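Local coordinates for coiled-coil quantitatively-enriched protein 1 (Schizosaccharomyces pombe, PDB 7CUJ), which links telomeres to the meiotic centrosome as a molecular adaptor, supports telomere clustering in meiotic prophase, and is required for telomere length regulation and chromosome segregation, at residues G15-A20 with N100-L105; A34-H39 with E51-F56; L55-A60 with N235-V240; S59-A64 with G215-A220; I63-S68 with F188-A193. One frame throughout, in Å; residues are numbered along the deposited sequence.

In the fold
Interaction 1 opens first and closes a long loop at residues 100-105, bringing the end of strand 11-16 against the start of helix 102-112. Nested inside that loop, interaction 2 joins the neighbouring helices 34-41 and 47-65. Interactions 3, 4 and 5 then set out from successive turns of helix 47-65 and cross interaction 1 along the chain. Interaction 5 reaches the end of strand 184-188, interaction 4 the start of helix 217-223 and interaction 3 helix 232-243; interaction 5 is nested in the loop of interaction 3. Helix 47-65 thus ties an outlying helical region to the carboxyl ends of strands in the parallel sheet. Interactions 1, 4 and 5 meet around the ammonium group of K103.

Interaction 1. Residues G15-A20 with N100-L105; sequences GLPMSA and NSSKFL
S102 packs its CB against the CB of L16 and turns its hydroxyl to the carbonyl oxygen of P17. S102 OG, lying anti to its own carbonyl carbon (chi1 -86°), donates to P17 O over 2.9 Å. It comes in with a C=O...OG angle of 145° and is tilted 18° out of the carbonyl plane. The same oxygen is within reach of a bridging water, which accepts from S102 N at 2.7 Å and probably donates to P17 O. The pyrrolidine ring leans on the hydroxyl, P17 CG and CD both lying 3.7 Å from S102 OG. Beyond it the leucine spreads over the first turn of the helix: L16 CD1 is 3.9 Å from K103 CG, and the two side chains lie obliquely across each other. The extended lysine then runs on past L16 to place its NZ on Y189 O. At the other end S19 OG lies 2.9 Å from N100 O and may donate to it, but a second acceptor competes for the hydroxyl. An alanine in place of S102 would probably deprive P17 O of its hydroxyl donor and leave the proline ring with a gap at its CG-CD side. S101, the N-cap, accepts weak bonds from K103 N and F104 N through its OG. This joins the carboxyl end of the outermost strand of this chain's sheet, paired through backbone bonds of L16 to I212 and L214, to the capped start of a helix. This piece of the longer protein, whose telomere functions belong to the whole, is a layered alpha/beta domain built on a parallel sheet.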
# COMPACT_ATOMS: atom_id res chain seq x y z
N GLY A 15 4.17 -32.33 -7.19
CA GLY A 15 3.43 -31.12 -7.53
C GLY A 15 1.93 -31.35 -7.45
O GLY A 15 1.38 -32.17 -8.19
N LEU A 16 1.27 -30.61 -6.55
CA LEU A 16 -0.16 -30.72 -6.33
C LEU A 16 -0.81 -29.36 -6.59
O LEU A 16 -0.28 -28.33 -6.17
CB LEU A 16 -0.41 -31.16 -4.89
CG LEU A 16 0.03 -32.58 -4.54
CD1 LEU A 16 0.07 -32.77 -3.03
CD2 LEU A 16 -0.90 -33.61 -5.17
N PRO A 17 -1.97 -29.31 -7.28
CA PRO A 17 -2.58 -28.04 -7.65
C PRO A 17 -3.28 -27.35 -6.48
O PRO A 17 -3.77 -28.02 -5.57
CB PRO A 17 -3.60 -28.44 -8.73
CG PRO A 17 -4.00 -29.86 -8.35
CD PRO A 17 -2.76 -30.48 -7.72
N MET A 18 -3.31 -26.01 -6.52
CA MET A 18 -4.01 -25.23 -5.52
C MET A 18 -5.50 -25.16 -5.87
O MET A 18 -5.87 -25.21 -7.04
CB MET A 18 -3.46 -23.80 -5.43
CG MET A 18 -1.99 -23.72 -5.06
SD MET A 18 -1.53 -22.05 -4.54
CE MET A 18 -1.72 -22.20 -2.77
N SER A 19 -6.33 -25.04 -4.84
CA SER A 19 -7.77 -24.88 -5.00
C SER A 19 -8.09 -23.45 -5.43
O SER A 19 -7.23 -22.57 -5.35
CB SER A 19 -8.48 -25.23 -3.72
OG SER A 19 -7.83 -24.62 -2.62
N ALA A 20 -9.33 -23.23 -5.87
CA ALA A 20 -9.80 -21.91 -6.27
C ALA A 20 -9.66 -20.93 -5.10
O ALA A 20 -9.27 -19.78 -5.31
CB ALA A 20 -11.21 -21.98 -6.78
N ASN A 100 -10.52 -28.42 0.24
CA ASN A 100 -9.78 -27.31 -0.34
C ASN A 100 -8.27 -27.56 -0.30
O ASN A 100 -7.49 -26.65 -0.59
CB ASN A 100 -10.15 -25.98 0.32
CG ASN A 100 -11.48 -25.43 -0.16
OD1 ASN A 100 -11.61 -25.01 -1.31
ND2 ASN A 100 -12.47 -25.42 0.72
N SER A 101 -7.86 -28.78 0.05
CA SER A 101 -6.44 -29.11 0.09
C SER A 101 -6.15 -30.37 -0.73
O SER A 101 -6.59 -31.46 -0.38
CB SER A 101 -5.93 -29.25 1.50
OG SER A 101 -4.56 -29.64 1.51
N SER A 102 -5.38 -30.18 -1.81
CA SER A 102 -4.88 -31.27 -2.63
C SER A 102 -3.93 -32.15 -1.82
O SER A 102 -3.69 -33.30 -2.18
CB SER A 102 -4.17 -30.74 -3.84
OG SER A 102 -5.08 -30.50 -4.90
N LYS A 103 -3.38 -31.59 -0.74
CA LYS A 103 -2.39 -32.29 0.08
C LYS A 103 -3.09 -33.34 0.94
O LYS A 103 -2.64 -34.48 1.00
CB LYS A 103 -1.58 -31.29 0.90
CG LYS A 103 -0.57 -30.49 0.10
CD LYS A 103 0.28 -29.56 0.94
CE LYS A 103 1.34 -28.86 0.12
NZ LYS A 103 2.11 -27.90 0.94
N PHE A 104 -4.17 -32.93 1.61
CA PHE A 104 -4.99 -33.83 2.41
C PHE A 104 -5.52 -34.96 1.53
O PHE A 104 -5.43 -36.13 1.90
CB PHE A 104 -6.12 -33.07 3.10
CG PHE A 104 -5.78 -32.52 4.46
CD1 PHE A 104 -4.72 -31.64 4.63
CD2 PHE A 104 -6.54 -32.86 5.57
CE1 PHE A 104 -4.41 -31.13 5.89
CE2 PHE A 104 -6.24 -32.35 6.83
CZ PHE A 104 -5.17 -31.48 6.98
N LEU A 105 -6.07 -34.60 0.36
CA LEU A 105 -6.65 -35.55 -0.57
C LEU A 105 -5.58 -36.52 -1.06
O LEU A 105 -5.84 -37.72 -1.16
CB LEU A 105 -7.31 -34.81 -1.74
CG LEU A 105 -7.93 -35.70 -2.82
CD1 LEU A 105 -9.01 -36.60 -2.26
CD2 LEU A 105 -8.49 -34.86 -3.96
O HOH W 1 -5.31 -27.69 -2.77

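Interaction 2. Residues A34-H39 with E51-F56; sequences AFCIDH and EKIRLF
C36 and I37 meet I53 and F56 in an apolar contact between neighbouring helices, 34-41 and 47-65, in a helical region; the centre of the contact lies about 22 Å from the centre of the chain. The short axes cross steeply, at -116°, and come within 10.3 Å. I37 makes a CH-pi contact: its CD1 sits over one face of the F56 ring, 4.0 Å from the centroid and displaced toward the CE1-CZ rim. The two side chains meet at about a right angle, so a methyl end rather than a flank presses on the ring. C36 SG, held anti to the backbone N (chi1 -168°), points into the other helix, where it lies 3.8 Å from I53 CD1 and 4.0 Å from K52 CB. These are two consecutive helices joined by a short connection, and both also serve assembly: H39 ND1 is hydrogen-bonded to K52 NZ of the second subunit, and the reciprocal bond is weak. I53 CD1 also comes within 4.3 Å of I37 CG1, which sets it between the cysteine sulfur and the isoleucine stem. Behind this layer V237 of helix 232-243 backs both isoleucines, and F33 meets the F56 ring edge-to-face.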
# COMPACT_ATOMS: atom_id res chain seq x y z
N ALA A 34 0.68 -5.02 -2.44
CA ALA A 34 1.10 -4.61 -3.77
C ALA A 34 2.23 -3.57 -3.70
O ALA A 34 3.27 -3.76 -4.32
CB ALA A 34 -0.07 -4.13 -4.60
N PHE A 35 2.01 -2.50 -2.92
CA PHE A 35 2.98 -1.43 -2.76
C PHE A 35 4.30 -1.98 -2.23
O PHE A 35 5.35 -1.71 -2.79
CB PHE A 35 2.45 -0.35 -1.81
CG PHE A 35 3.39 0.83 -1.64
CD1 PHE A 35 4.46 0.76 -0.76
CD2 PHE A 35 3.22 1.99 -2.38
CE1 PHE A 35 5.33 1.83 -0.62
CE2 PHE A 35 4.09 3.06 -2.23
CZ PHE A 35 5.14 2.98 -1.35
N CYS A 36 4.20 -2.74 -1.14
CA CYS A 36 5.33 -3.30 -0.41
C CYS A 36 6.16 -4.22 -1.30
O CYS A 36 7.39 -4.19 -1.25
CB CYS A 36 4.82 -4.08 0.80
SG CYS A 36 6.13 -4.53 1.97
N ILE A 37 5.49 -5.04 -2.12
CA ILE A 37 6.17 -5.98 -3.00
C ILE A 37 6.90 -5.20 -4.09
O ILE A 37 8.08 -5.46 -4.35
CB ILE A 37 5.18 -7.02 -3.59
CG1 ILE A 37 4.79 -8.07 -2.55
CG2 ILE A 37 5.73 -7.65 -4.85
CD1 ILE A 37 3.58 -8.90 -2.92
N ASP A 38 6.21 -4.22 -4.68
CA ASP A 38 6.77 -3.40 -5.74
C ASP A 38 8.01 -2.68 -5.23
O ASP A 38 9.02 -2.62 -5.93
CB ASP A 38 5.73 -2.43 -6.31
CG ASP A 38 6.28 -1.50 -7.38
OD1 ASP A 38 6.68 -2.00 -8.45
OD2 ASP A 38 6.33 -0.28 -7.12
N HIS A 39 7.93 -2.15 -4.01
CA HIS A 39 9.03 -1.42 -3.39
C HIS A 39 10.22 -2.34 -3.19
O HIS A 39 11.33 -2.03 -3.62
CB HIS A 39 8.57 -0.77 -2.08
CG HIS A 39 9.61 0.08 -1.43
ND1 HIS A 39 9.76 1.42 -1.74
CD2 HIS A 39 10.54 -0.21 -0.50
CE1 HIS A 39 10.75 1.92 -1.03
NE2 HIS A 39 11.24 0.94 -0.26
N GLU A 51 10.79 -6.62 7.13
CA GLU A 51 10.00 -7.21 8.20
C GLU A 51 8.60 -7.56 7.69
O GLU A 51 8.07 -8.61 8.01
CB GLU A 51 9.93 -6.24 9.38
CG GLU A 51 9.12 -6.74 10.56
CD GLU A 51 9.38 -6.02 11.88
OE1 GLU A 51 9.28 -6.68 12.93
OE2 GLU A 51 9.67 -4.80 11.85
N LYS A 52 8.04 -6.65 6.88
CA LYS A 52 6.70 -6.81 6.33
C LYS A 52 6.68 -7.87 5.24
O LYS A 52 5.67 -8.55 5.06
CB LYS A 52 6.16 -5.46 5.84
CG LYS A 52 5.47 -4.63 6.91
CD LYS A 52 5.56 -3.14 6.69
CE LYS A 52 4.89 -2.36 7.80
NZ LYS A 52 5.00 -0.90 7.59
N ILE A 53 7.79 -8.01 4.51
CA ILE A 53 7.89 -9.02 3.47
C ILE A 53 7.94 -10.41 4.11
O ILE A 53 7.44 -11.36 3.53
CB ILE A 53 9.08 -8.75 2.53
CG1 ILE A 53 8.83 -7.53 1.63
CG2 ILE A 53 9.43 -9.99 1.71
CD1 ILE A 53 7.68 -7.69 0.66
N ARG A 54 8.51 -10.51 5.32
CA ARG A 54 8.55 -11.77 6.03
C ARG A 54 7.13 -12.21 6.40
O ARG A 54 6.84 -13.40 6.39
CB ARG A 54 9.50 -11.72 7.24
CG ARG A 54 10.97 -11.84 6.86
CD ARG A 54 11.90 -12.15 8.02
NE ARG A 54 11.76 -11.22 9.13
CZ ARG A 54 12.35 -10.02 9.20
NH1 ARG A 54 13.12 -9.60 8.21
NH2 ARG A 54 12.15 -9.25 10.25
N LEU A 55 6.26 -11.24 6.69
CA LEU A 55 4.87 -11.53 6.99
C LEU A 55 4.14 -11.99 5.73
O LEU A 55 3.29 -12.88 5.79
CB LEU A 55 4.20 -10.29 7.61
CG LEU A 55 2.72 -10.44 7.94
CD1 LEU A 55 2.48 -11.48 9.04
CD2 LEU A 55 2.11 -9.10 8.33
N PHE A 56 4.49 -11.39 4.58
CA PHE A 56 3.96 -11.80 3.29
C PHE A 56 4.32 -13.26 3.03
O PHE A 56 3.47 -14.06 2.65
CB PHE A 56 4.49 -10.93 2.15
CG PHE A 56 4.17 -11.48 0.79
CD1 PHE A 56 2.90 -11.33 0.25
CD2 PHE A 56 5.12 -12.19 0.06
CE1 PHE A 56 2.59 -11.86 -1.00
CE2 PHE A 56 4.80 -12.72 -1.19
CZ PHE A 56 3.54 -12.56 -1.71

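Interaction 3. Residues L55-A60 with N235-V240; sequences LFIQSA and NIVGVV
F56 and I57 present their side chains to I236, V237 and V240 in an apolar helix-helix packing: helices 47-65 and 232-243 cross at 58°, their short axes 11.3 Å apart. V240 CG1 meets the F56 ring at its edge, near the ring plane, and is 3.7 Å from F56 CZ; the two side chains slide past one another in opposite directions. The V237 and F56 side chains cross at a slant, V237 CG1 4.1 Å from F56 CE2. That methyl stands anti to the backbone N (chi1 169°), which leaves the other branch, CG2, for I57, whose CD1 it meets at 4.2 Å. V237 therefore bridges two neighbouring side chains of the opposing helix with its two methyls. I57 CD1 is also 4.4 Å from I236 CD1, a looser end-on meeting.

Around this first shell, helix 217-223 adds a further layer, I217 lying against I57, A60 and V240 alike, while L29 and V30 of helix 20-32 close on F56. V237 is backed in turn by I37 and C41 of helix 34-41. Helices 20-32, 34-41 and 217-223 thus each add side chains to this cluster. On the flank of helix 47-65 turned from helix 232-243, L55 O takes S59 N and S59 OG from opposite faces of its carbonyl plane, the hydroxyl at 2.8 Å.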
# COMPACT_ATOMS: atom_id res chain seq x y z
N LEU A 55 6.26 -11.24 6.69
CA LEU A 55 4.87 -11.53 6.99
C LEU A 55 4.14 -11.99 5.73
O LEU A 55 3.29 -12.88 5.79
CB LEU A 55 4.20 -10.29 7.61
CG LEU A 55 2.72 -10.44 7.94
CD1 LEU A 55 2.48 -11.48 9.04
CD2 LEU A 55 2.11 -9.10 8.33
N PHE A 56 4.49 -11.39 4.58
CA PHE A 56 3.96 -11.80 3.29
C PHE A 56 4.32 -13.26 3.03
O PHE A 56 3.47 -14.06 2.65
CB PHE A 56 4.49 -10.93 2.15
CG PHE A 56 4.17 -11.48 0.79
CD1 PHE A 56 2.90 -11.33 0.25
CD2 PHE A 56 5.12 -12.19 0.06
CE1 PHE A 56 2.59 -11.86 -1.00
CE2 PHE A 56 4.80 -12.72 -1.19
CZ PHE A 56 3.54 -12.56 -1.71
N ILE A 57 5.60 -13.59 3.25
CA ILE A 57 6.11 -14.93 3.01
C ILE A 57 5.40 -15.93 3.93
O ILE A 57 5.01 -17.00 3.48
CB ILE A 57 7.64 -14.97 3.13
CG1 ILE A 57 8.29 -14.27 1.92
CG2 ILE A 57 8.15 -16.40 3.30
CD1 ILE A 57 9.74 -13.87 2.15
N GLN A 58 5.22 -15.55 5.21
CA GLN A 58 4.59 -16.42 6.19
C GLN A 58 3.16 -16.72 5.77
O GLN A 58 2.74 -17.88 5.78
CB GLN A 58 4.65 -15.80 7.59
CG GLN A 58 4.16 -16.74 8.69
CD GLN A 58 4.95 -18.02 8.75
OE1 GLN A 58 6.15 -18.02 9.02
NE2 GLN A 58 4.28 -19.14 8.49
N SER A 59 2.42 -15.68 5.38
CA SER A 59 1.04 -15.78 4.94
C SER A 59 0.92 -16.70 3.72
O SER A 59 -0.05 -17.45 3.61
CB SER A 59 0.47 -14.43 4.62
OG SER A 59 0.61 -13.55 5.72
N ALA A 60 1.90 -16.62 2.81
CA ALA A 60 1.91 -17.41 1.60
C ALA A 60 2.14 -18.89 1.95
O ALA A 60 1.48 -19.77 1.40
CB ALA A 60 2.94 -16.88 0.64
N ASN A 235 13.39 -12.79 -5.46
CA ASN A 235 12.96 -13.61 -6.58
C ASN A 235 11.70 -14.41 -6.23
O ASN A 235 10.78 -14.47 -7.04
CB ASN A 235 14.09 -14.48 -7.13
CG ASN A 235 15.08 -13.69 -7.96
OD1 ASN A 235 14.69 -12.84 -8.75
ND2 ASN A 235 16.36 -13.98 -7.79
N ILE A 236 11.67 -15.03 -5.04
CA ILE A 236 10.54 -15.85 -4.64
C ILE A 236 9.29 -14.99 -4.45
O ILE A 236 8.18 -15.47 -4.69
CB ILE A 236 10.84 -16.75 -3.41
CG1 ILE A 236 11.05 -15.94 -2.13
CG2 ILE A 236 12.00 -17.70 -3.70
CD1 ILE A 236 11.14 -16.79 -0.87
N VAL A 237 9.48 -13.74 -4.02
CA VAL A 237 8.37 -12.81 -3.86
C VAL A 237 7.88 -12.37 -5.24
O VAL A 237 6.68 -12.38 -5.51
CB VAL A 237 8.74 -11.59 -2.99
CG1 VAL A 237 7.67 -10.51 -3.04
CG2 VAL A 237 9.02 -11.99 -1.55
N GLY A 238 8.83 -12.01 -6.11
CA GLY A 238 8.54 -11.53 -7.45
C GLY A 238 7.74 -12.55 -8.25
O GLY A 238 6.73 -12.20 -8.87
N VAL A 239 8.19 -13.81 -8.22
CA VAL A 239 7.58 -14.89 -8.98
C VAL A 239 6.15 -15.10 -8.49
O VAL A 239 5.22 -15.17 -9.28
CB VAL A 239 8.42 -16.18 -8.92
CG1 VAL A 239 7.67 -17.40 -9.42
CG2 VAL A 239 9.75 -16.04 -9.65
N VAL A 240 6.00 -15.20 -7.16
CA VAL A 240 4.71 -15.41 -6.54
C VAL A 240 3.79 -14.23 -6.89
O VAL A 240 2.64 -14.45 -7.27
CB VAL A 240 4.84 -15.64 -5.02
CG1 VAL A 240 3.59 -15.26 -4.25
CG2 VAL A 240 5.23 -17.08 -4.72

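Interaction 4. Residues S59-A64 with G215-A220; sequences SAHNIA and GSIEHA
E218 OE2 accepts from I191 N and, at 2.9 Å, from a water that links it to H61 across the contact; this water stands 2.8 Å from H61 ND1. The other carboxylate oxygen, OE1, makes a salt bridge with K103 NZ and takes H213 N, so both ends of the group are occupied. A second water bridges the backbones, donating to A60 O over 2.8 Å and accepting from I217 N. Between these two bridges lies the apolar part. I217 CG2 branches off between the backbone N and the carbonyl carbon, a position that brings it over one face of the H61 imidazole, 4.2 Å from its centroid and 25° off the normal, a CH-pi contact; the same methyl is 3.8 Å from A60 CB. A64 CB rests 3.9 Å from E218 CD, alongside the end of the glutamate chain. S216 OG accepts from E218 N and also hydrogen-bonds H213 O; as the N-cap, S216 caps the start of the helix that carries I217 and E218. The join of helix 47-65 with this helix start is buried, and the donors round E218, including the lysine, are likely to keep its carboxylate ionised there.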
# COMPACT_ATOMS: atom_id res chain seq x y z
N SER A 59 2.42 -15.68 5.38
CA SER A 59 1.04 -15.78 4.94
C SER A 59 0.92 -16.70 3.72
O SER A 59 -0.05 -17.45 3.61
CB SER A 59 0.47 -14.43 4.62
OG SER A 59 0.61 -13.55 5.72
N ALA A 60 1.90 -16.62 2.81
CA ALA A 60 1.91 -17.41 1.60
C ALA A 60 2.14 -18.89 1.95
O ALA A 60 1.48 -19.77 1.40
CB ALA A 60 2.94 -16.88 0.64
N HIS A 61 3.07 -19.12 2.89
CA HIS A 61 3.29 -20.45 3.45
C HIS A 61 1.99 -21.00 4.03
O HIS A 61 1.66 -22.16 3.79
CB HIS A 61 4.39 -20.42 4.52
CG HIS A 61 5.77 -20.51 3.97
ND1 HIS A 61 6.15 -21.51 3.10
CD2 HIS A 61 6.86 -19.75 4.17
CE1 HIS A 61 7.41 -21.35 2.78
NE2 HIS A 61 7.88 -20.28 3.42
N ASN A 62 1.27 -20.16 4.78
CA ASN A 62 0.07 -20.59 5.50
C ASN A 62 -1.01 -21.03 4.51
O ASN A 62 -1.62 -22.08 4.69
CB ASN A 62 -0.45 -19.53 6.47
CG ASN A 62 0.50 -19.25 7.62
OD1 ASN A 62 1.41 -20.03 7.89
ND2 ASN A 62 0.29 -18.13 8.30
N ILE A 63 -1.23 -20.21 3.47
CA ILE A 63 -2.21 -20.49 2.43
C ILE A 63 -1.87 -21.82 1.77
O ILE A 63 -2.77 -22.60 1.44
CB ILE A 63 -2.30 -19.32 1.42
CG1 ILE A 63 -2.89 -18.06 2.07
CG2 ILE A 63 -3.07 -19.72 0.17
CD1 ILE A 63 -2.52 -16.76 1.39
N ALA A 64 -0.57 -22.08 1.60
CA ALA A 64 -0.08 -23.27 0.93
C ALA A 64 -0.21 -24.49 1.84
O ALA A 64 -0.30 -25.62 1.35
CB ALA A 64 1.36 -23.07 0.49
N GLY A 215 2.53 -23.30 -8.24
CA GLY A 215 2.32 -21.87 -8.40
C GLY A 215 2.35 -21.11 -7.08
O GLY A 215 2.12 -19.90 -7.06
N SER A 216 2.65 -21.82 -5.98
CA SER A 216 2.72 -21.24 -4.65
C SER A 216 4.14 -20.75 -4.37
O SER A 216 5.01 -20.88 -5.22
CB SER A 216 2.24 -22.22 -3.61
OG SER A 216 3.19 -23.26 -3.42
N ILE A 217 4.35 -20.22 -3.16
CA ILE A 217 5.67 -19.82 -2.68
C ILE A 217 6.57 -21.04 -2.56
O ILE A 217 7.79 -20.91 -2.65
CB ILE A 217 5.60 -19.03 -1.36
CG1 ILE A 217 6.96 -18.41 -1.02
CG2 ILE A 217 5.07 -19.90 -0.23
CD1 ILE A 217 6.91 -17.30 -0.01
N GLU A 218 5.96 -22.21 -2.35
CA GLU A 218 6.69 -23.46 -2.21
C GLU A 218 7.39 -23.78 -3.52
O GLU A 218 8.56 -24.14 -3.53
CB GLU A 218 5.73 -24.60 -1.84
CG GLU A 218 4.95 -24.38 -0.55
CD GLU A 218 4.24 -25.63 -0.05
OE1 GLU A 218 3.46 -26.23 -0.82
OE2 GLU A 218 4.47 -26.00 1.12
N HIS A 219 6.66 -23.61 -4.63
CA HIS A 219 7.18 -23.78 -5.97
C HIS A 219 8.34 -22.81 -6.22
O HIS A 219 9.37 -23.20 -6.77
CB HIS A 219 6.06 -23.59 -7.00
CG HIS A 219 6.38 -24.11 -8.36
ND1 HIS A 219 5.41 -24.25 -9.34
CD2 HIS A 219 7.54 -24.52 -8.91
CE1 HIS A 219 5.96 -24.72 -10.44
NE2 HIS A 219 7.27 -24.90 -10.20
N ALA A 220 8.16 -21.55 -5.78
CA ALA A 220 9.15 -20.50 -5.99
C ALA A 220 10.42 -20.79 -5.19
O ALA A 220 11.52 -20.65 -5.72
CB ALA A 220 8.56 -19.16 -5.64
O HOH W 2 1.86 -19.82 -1.35
O HOH W 3 5.35 -24.22 3.26

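Interaction 5. Residues I63-S68 with F188-A193; sequences IAKHPS and FYDIEA
K65 is held at both ends: Y189 OH donates to K65 O over 2.7 Å, and K65 NZ forms a salt bridge with E192 OE1 at 2.8 Å, its hydrogen-bond component weak. The phenol reaches the carbonyl with a C=O...OH angle of 147°, tilted 31° from the carbonyl plane, and K65 O lies at the edge of the Y189 ring. K65 NZ also donates to S127 O, and E192 OE1 takes Q58 NE2, so the ion pair has a further partner on either side. The lysine chain bends at chi3 (-140°) and meets the glutamate at about a right angle. On the way it passes D190 obliquely, K65 CG 3.8 Å from D190 OD2. D190 is the N-cap of helix 191-200, its OD1 accepting from A193 N and from S127 OG. A methionine in place of K65 would probably leave E192 without its charged mate and S127 O without this donor. H66 turns the edge of its imidazole to Y189 OH, its ND1 4.0 Å away. The contact joins the carboxyl end of helix 47-65 to the loop from strand 184-188 into helix 191-200, with L124 and I126 of strand 121-126 against Y189 and E218 of helix 217-223 against D190.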
# COMPACT_ATOMS: atom_id res chain seq x y z
N ILE A 63 -1.23 -20.21 3.47
CA ILE A 63 -2.21 -20.49 2.43
C ILE A 63 -1.87 -21.82 1.77
O ILE A 63 -2.77 -22.60 1.44
CB ILE A 63 -2.30 -19.32 1.42
CG1 ILE A 63 -2.89 -18.06 2.07
CG2 ILE A 63 -3.07 -19.72 0.17
CD1 ILE A 63 -2.52 -16.76 1.39
N ALA A 64 -0.57 -22.08 1.60
CA ALA A 64 -0.08 -23.27 0.93
C ALA A 64 -0.21 -24.49 1.84
O ALA A 64 -0.30 -25.62 1.35
CB ALA A 64 1.36 -23.07 0.49
N LYS A 65 -0.21 -24.27 3.16
CA LYS A 65 -0.44 -25.35 4.11
C LYS A 65 -1.91 -25.73 4.09
O LYS A 65 -2.27 -26.84 3.70
CB LYS A 65 0.03 -24.97 5.51
CG LYS A 65 1.54 -24.96 5.71
CD LYS A 65 1.96 -24.43 7.07
CE LYS A 65 3.17 -23.54 6.99
NZ LYS A 65 3.54 -22.98 8.31
N HIS A 66 -2.77 -24.78 4.50
CA HIS A 66 -4.21 -24.95 4.40
C HIS A 66 -4.90 -23.60 4.51
O HIS A 66 -4.59 -22.82 5.41
CB HIS A 66 -4.72 -25.90 5.49
CG HIS A 66 -5.97 -26.60 5.11
ND1 HIS A 66 -5.99 -27.93 4.75
CD2 HIS A 66 -7.25 -26.18 5.02
CE1 HIS A 66 -7.22 -28.30 4.46
NE2 HIS A 66 -8.01 -27.24 4.62
N PRO A 67 -5.86 -23.27 3.61
CA PRO A 67 -6.57 -22.00 3.67
C PRO A 67 -7.37 -21.80 4.96
O PRO A 67 -7.63 -20.66 5.35
CB PRO A 67 -7.49 -22.03 2.44
CG PRO A 67 -7.60 -23.49 2.06
CD PRO A 67 -6.27 -24.10 2.46
N SER A 68 -7.74 -22.90 5.62
CA SER A 68 -8.58 -22.84 6.80
C SER A 68 -7.81 -22.36 8.03
O SER A 68 -8.38 -22.22 9.10
CB SER A 68 -9.28 -24.16 7.05
OG SER A 68 -8.35 -25.14 7.49
N PHE A 188 7.40 -34.39 3.49
CA PHE A 188 7.26 -33.02 3.95
C PHE A 188 5.93 -32.47 3.45
O PHE A 188 5.74 -32.32 2.24
CB PHE A 188 8.46 -32.18 3.51
CG PHE A 188 9.71 -32.50 4.29
CD1 PHE A 188 10.02 -31.82 5.45
CD2 PHE A 188 10.55 -33.52 3.88
CE1 PHE A 188 11.16 -32.13 6.18
CE2 PHE A 188 11.69 -33.83 4.61
CZ PHE A 188 11.99 -33.13 5.75
N TYR A 189 5.02 -32.20 4.39
CA TYR A 189 3.72 -31.66 4.05
C TYR A 189 3.89 -30.30 3.39
O TYR A 189 3.12 -29.95 2.49
CB TYR A 189 2.80 -31.60 5.28
CG TYR A 189 1.43 -31.03 5.01
CD1 TYR A 189 0.38 -31.86 4.64
CD2 TYR A 189 1.18 -29.67 5.10
CE1 TYR A 189 -0.88 -31.35 4.37
CE2 TYR A 189 -0.07 -29.14 4.84
CZ TYR A 189 -1.11 -29.99 4.47
OH TYR A 189 -2.35 -29.48 4.21
N ASP A 190 4.90 -29.54 3.83
CA ASP A 190 5.11 -28.17 3.39
C ASP A 190 6.60 -27.85 3.36
O ASP A 190 7.39 -28.47 4.07
CB ASP A 190 4.31 -27.18 4.25
CG ASP A 190 4.68 -27.23 5.72
OD1 ASP A 190 5.76 -26.70 6.07
OD2 ASP A 190 3.91 -27.82 6.50
N ILE A 191 6.95 -26.84 2.56
CA ILE A 191 8.33 -26.45 2.31
C ILE A 191 8.91 -25.77 3.54
O ILE A 191 10.10 -25.92 3.81
CB ILE A 191 8.43 -25.58 1.03
CG1 ILE A 191 8.39 -26.44 -0.24
CG2 ILE A 191 9.64 -24.66 1.06
CD1 ILE A 191 9.54 -27.43 -0.36
N GLU A 192 8.07 -25.03 4.29
CA GLU A 192 8.51 -24.41 5.53
C GLU A 192 9.13 -25.47 6.43
O GLU A 192 10.20 -25.25 7.00
CB GLU A 192 7.36 -23.67 6.21
CG GLU A 192 7.80 -22.83 7.41
CD GLU A 192 6.70 -22.10 8.16
OE1 GLU A 192 5.81 -21.52 7.50
OE2 GLU A 192 6.75 -22.09 9.41
N ALA A 193 8.47 -26.63 6.55
CA ALA A 193 8.95 -27.74 7.35
C ALA A 193 10.26 -28.27 6.78
O ALA A 193 11.16 -28.63 7.53
CB ALA A 193 7.91 -28.83 7.43